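Local coordinates for folylpolyglutamate synthase protein FOLC (Mycobacterium tuberculosis, PDB 2VOS) that probably adds L-glutamate to dihydropteroate and to tetrahydrofolate polyglutamates, with ATP cleaved to ADP and phosphate, at residues 379-384 with 415-420. Residues are numbered along the deposited sequence; the frame is centred on the assembly and turned at random.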
ATOM      1  N   LEU A 379      -0.453  -2.048 -19.346  1.00 42.12           N
ATOM      2  CA  LEU A 379       0.159  -1.019 -18.541  1.00 42.85           C
ATOM      3  C   LEU A 379      -0.498   0.353 -18.668  1.00 41.58           C
ATOM      4  O   LEU A 379      -0.762   0.827 -19.778  1.00 41.95           O
ATOM      5  CB  LEU A 379       1.637  -0.931 -18.992  1.00 43.04           C
ATOM      6  CG  LEU A 379       2.602  -0.072 -18.180  1.00 46.83           C
ATOM      7  CD1 LEU A 379       3.073  -0.796 -16.940  1.00 47.48           C
ATOM      8  CD2 LEU A 379       3.812   0.291 -19.091  1.00 51.82           C
ATOM      9  N   SER A 380      -0.750   0.999 -17.549  1.00 40.83           N
ATOM     10  CA  SER A 380      -1.045   2.420 -17.515  1.00 41.38           C
ATOM     11  C   SER A 380      -0.415   2.985 -16.242  1.00 42.23           C
ATOM     12  O   SER A 380      -0.511   2.406 -15.124  1.00 42.28           O
ATOM     13  CB  SER A 380      -2.560   2.674 -17.487  1.00 41.73           C
ATOM     14  OG  SER A 380      -2.852   4.039 -17.225  1.00 43.78           O
ATOM     15  N   VAL A 381       0.224   4.142 -16.402  1.00 42.91           N
ATOM     16  CA  VAL A 381       1.075   4.667 -15.352  1.00 42.05           C
ATOM     17  C   VAL A 381       0.725   6.113 -15.139  1.00 42.28           C
ATOM     18  O   VAL A 381       0.429   6.834 -16.100  1.00 42.10           O
ATOM     19  CB  VAL A 381       2.598   4.521 -15.717  1.00 43.07           C
ATOM     20  CG1 VAL A 381       3.487   5.080 -14.612  1.00 41.40           C
ATOM     21  CG2 VAL A 381       2.983   3.017 -15.922  1.00 41.74           C
ATOM     22  N   LEU A 382       0.771   6.562 -13.891  1.00 41.95           N
ATOM     23  CA  LEU A 382       0.542   7.996 -13.627  1.00 41.68           C
ATOM     24  C   LEU A 382       1.767   8.884 -14.009  1.00 41.67           C
ATOM     25  O   LEU A 382       2.891   8.416 -14.017  1.00 41.07           O
ATOM     26  CB  LEU A 382       0.080   8.216 -12.190  1.00 41.07           C
ATOM     27  CG  LEU A 382      -1.140   7.344 -11.823  1.00 42.40           C
ATOM     28  CD1 LEU A 382      -1.574   7.747 -10.470  1.00 42.81           C
ATOM     29  CD2 LEU A 382      -2.304   7.452 -12.796  1.00 41.08           C
ATOM     30  N   GLY A 383       1.522  10.153 -14.304  1.00 41.07           N
ATOM     31  CA  GLY A 383       2.541  11.022 -14.915  1.00 40.32           C
ATOM     32  C   GLY A 383       3.665  11.447 -13.976  1.00 40.94           C
ATOM     33  O   GLY A 383       4.710  11.951 -14.433  1.00 41.31           O
ATOM     34  N   ASP A 384       3.464  11.277 -12.668  1.00 39.72           N
ATOM     35  CA  ASP A 384       4.449  11.711 -11.672  1.00 41.30           C
ATOM     36  C   ASP A 384       5.409  10.579 -11.258  1.00 40.45           C
ATOM     37  O   ASP A 384       6.241  10.786 -10.373  1.00 39.44           O
ATOM     38  CB  ASP A 384       3.764  12.287 -10.429  1.00 42.13           C
ATOM     39  CG  ASP A 384       3.010  11.207  -9.655  1.00 49.83           C
ATOM     40  OD1 ASP A 384       2.260  10.460 -10.338  1.00 52.00           O
ATOM     41  OD2 ASP A 384       3.227  11.030  -8.405  1.00 56.16           O
ATOM     42  N   GLU A 415      -0.096   7.823 -25.991  1.00 46.16           N
ATOM     43  CA  GLU A 415       0.949   8.101 -26.938  1.00 47.37           C
ATOM     44  C   GLU A 415       2.270   8.340 -26.189  1.00 45.94           C
ATOM     45  O   GLU A 415       3.332   7.833 -26.564  1.00 45.27           O
ATOM     46  CB  GLU A 415       0.539   9.306 -27.819  1.00 48.55           C
ATOM     47  CG  GLU A 415      -0.822   9.050 -28.558  1.00 54.85           C
ATOM     48  CD  GLU A 415      -2.104   9.679 -27.869  1.00 59.51           C
ATOM     49  OE1 GLU A 415      -2.427   9.463 -26.655  1.00 52.06           O
ATOM     50  OE2 GLU A 415      -2.808  10.402 -28.623  1.00 63.59           O
ATOM     51  N   ALA A 416       2.213   9.084 -25.097  1.00 44.85           N
ATOM     52  CA  ALA A 416       3.443   9.296 -24.357  1.00 44.35           C
ATOM     53  C   ALA A 416       3.940   7.961 -23.780  1.00 43.43           C
ATOM     54  O   ALA A 416       5.140   7.699 -23.790  1.00 43.04           O
ATOM     55  CB  ALA A 416       3.251  10.357 -23.235  1.00 44.79           C
ATOM     56  N   LEU A 417       3.026   7.125 -23.274  1.00 42.14           N
ATOM     57  CA  LEU A 417       3.431   5.867 -22.626  1.00 41.20           C
ATOM     58  C   LEU A 417       3.950   4.864 -23.702  1.00 41.74           C
ATOM     59  O   LEU A 417       4.931   4.130 -23.495  1.00 41.17           O
ATOM     60  CB  LEU A 417       2.260   5.268 -21.839  1.00 39.44           C
ATOM     61  CG  LEU A 417       2.535   3.965 -21.066  1.00 40.18           C
ATOM     62  CD1 LEU A 417       3.751   4.193 -20.165  1.00 38.18           C
ATOM     63  CD2 LEU A 417       1.332   3.492 -20.248  1.00 36.85           C
ATOM     64  N   ALA A 418       3.269   4.832 -24.839  1.00 41.73           N
ATOM     65  CA  ALA A 418       3.705   4.020 -25.967  1.00 43.25           C
ATOM     66  C   ALA A 418       5.160   4.332 -26.417  1.00 43.84           C
ATOM     67  O   ALA A 418       5.949   3.436 -26.710  1.00 43.69           O
ATOM     68  CB  ALA A 418       2.745   4.255 -27.182  1.00 43.10           C
ATOM     69  N   LEU A 419       5.471   5.606 -26.564  1.00 44.14           N
ATOM     70  CA  LEU A 419       6.831   6.017 -26.896  1.00 45.40           C
ATOM     71  C   LEU A 419       7.842   5.601 -25.799  1.00 45.42           C
ATOM     72  O   LEU A 419       8.870   5.008 -26.102  1.00 45.51           O
ATOM     73  CB  LEU A 419       6.828   7.525 -27.104  1.00 45.66           C
ATOM     74  CG  LEU A 419       8.054   8.351 -27.439  1.00 48.05           C
ATOM     75  CD1 LEU A 419       8.684   7.911 -28.787  1.00 48.35           C
ATOM     76  CD2 LEU A 419       7.542   9.802 -27.516  1.00 50.21           C
ATOM     77  N   ALA A 420       7.537   5.911 -24.528  1.00 45.21           N
ATOM     78  CA  ALA A 420       8.365   5.478 -23.396  1.00 44.71           C
ATOM     79  C   ALA A 420       8.629   3.963 -23.486  1.00 44.29           C
ATOM     80  O   ALA A 420       9.786   3.537 -23.474  1.00 45.18           O
ATOM     81  CB  ALA A 420       7.713   5.851 -22.041  1.00 43.06           C
TER
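Leu417, on a turn of helix 414-425, faces the extended backbone of Leu379, Ser380 and Val381, the nearest CA atoms being those of Ser380 and Leu417, 7.6 Å apart. No hydrogen bond joins 379-384 to 415-420; Leu417 is the one residue of 415-420 that touches 379-384, through its two methyls. With CG anti to the backbone N (chi1 -178°), the fork of Leu417 reaches out to the chain opposite. Its CD2 lies against main-chain atoms, 3.4 Å from Leu379 O. The same Leu417 CD2 is 3.8 Å from Ser380 CA. Leu417 CD1 meets side chains: Leu379 CD2 at 4.0 Å, the two leucines crossing at a slant, and more loosely Val381 CG2 at 4.5 Å. Leu379 and Val381 point toward the helix, whereas Ser380 between them points away, as side chains alternate along an extended chain. The contact lies in the glutamate ligase domain of the Mur ligase family, where strand 374-379, helix 387-394 and the parallel, adjacent strand 400-403 form a beta-alpha-beta crossover; helix 414-425, next in the chain, leads on to parallel strand 430-432. Val387 of helix 387-394 and Val403 of strand 400-403 also touch Leu417, and Leu391 and Val401 touch Leu379, burying the apolar cluster. Beyond Leu379 the loop heads toward the metal region: the Val381 side chain lies about 6 Å (nearest atoms) from that of His354, a magnesium ligand, while Asp384 OD2 is hydrogen-bonded to ND1 of His201, a cobalt ligand.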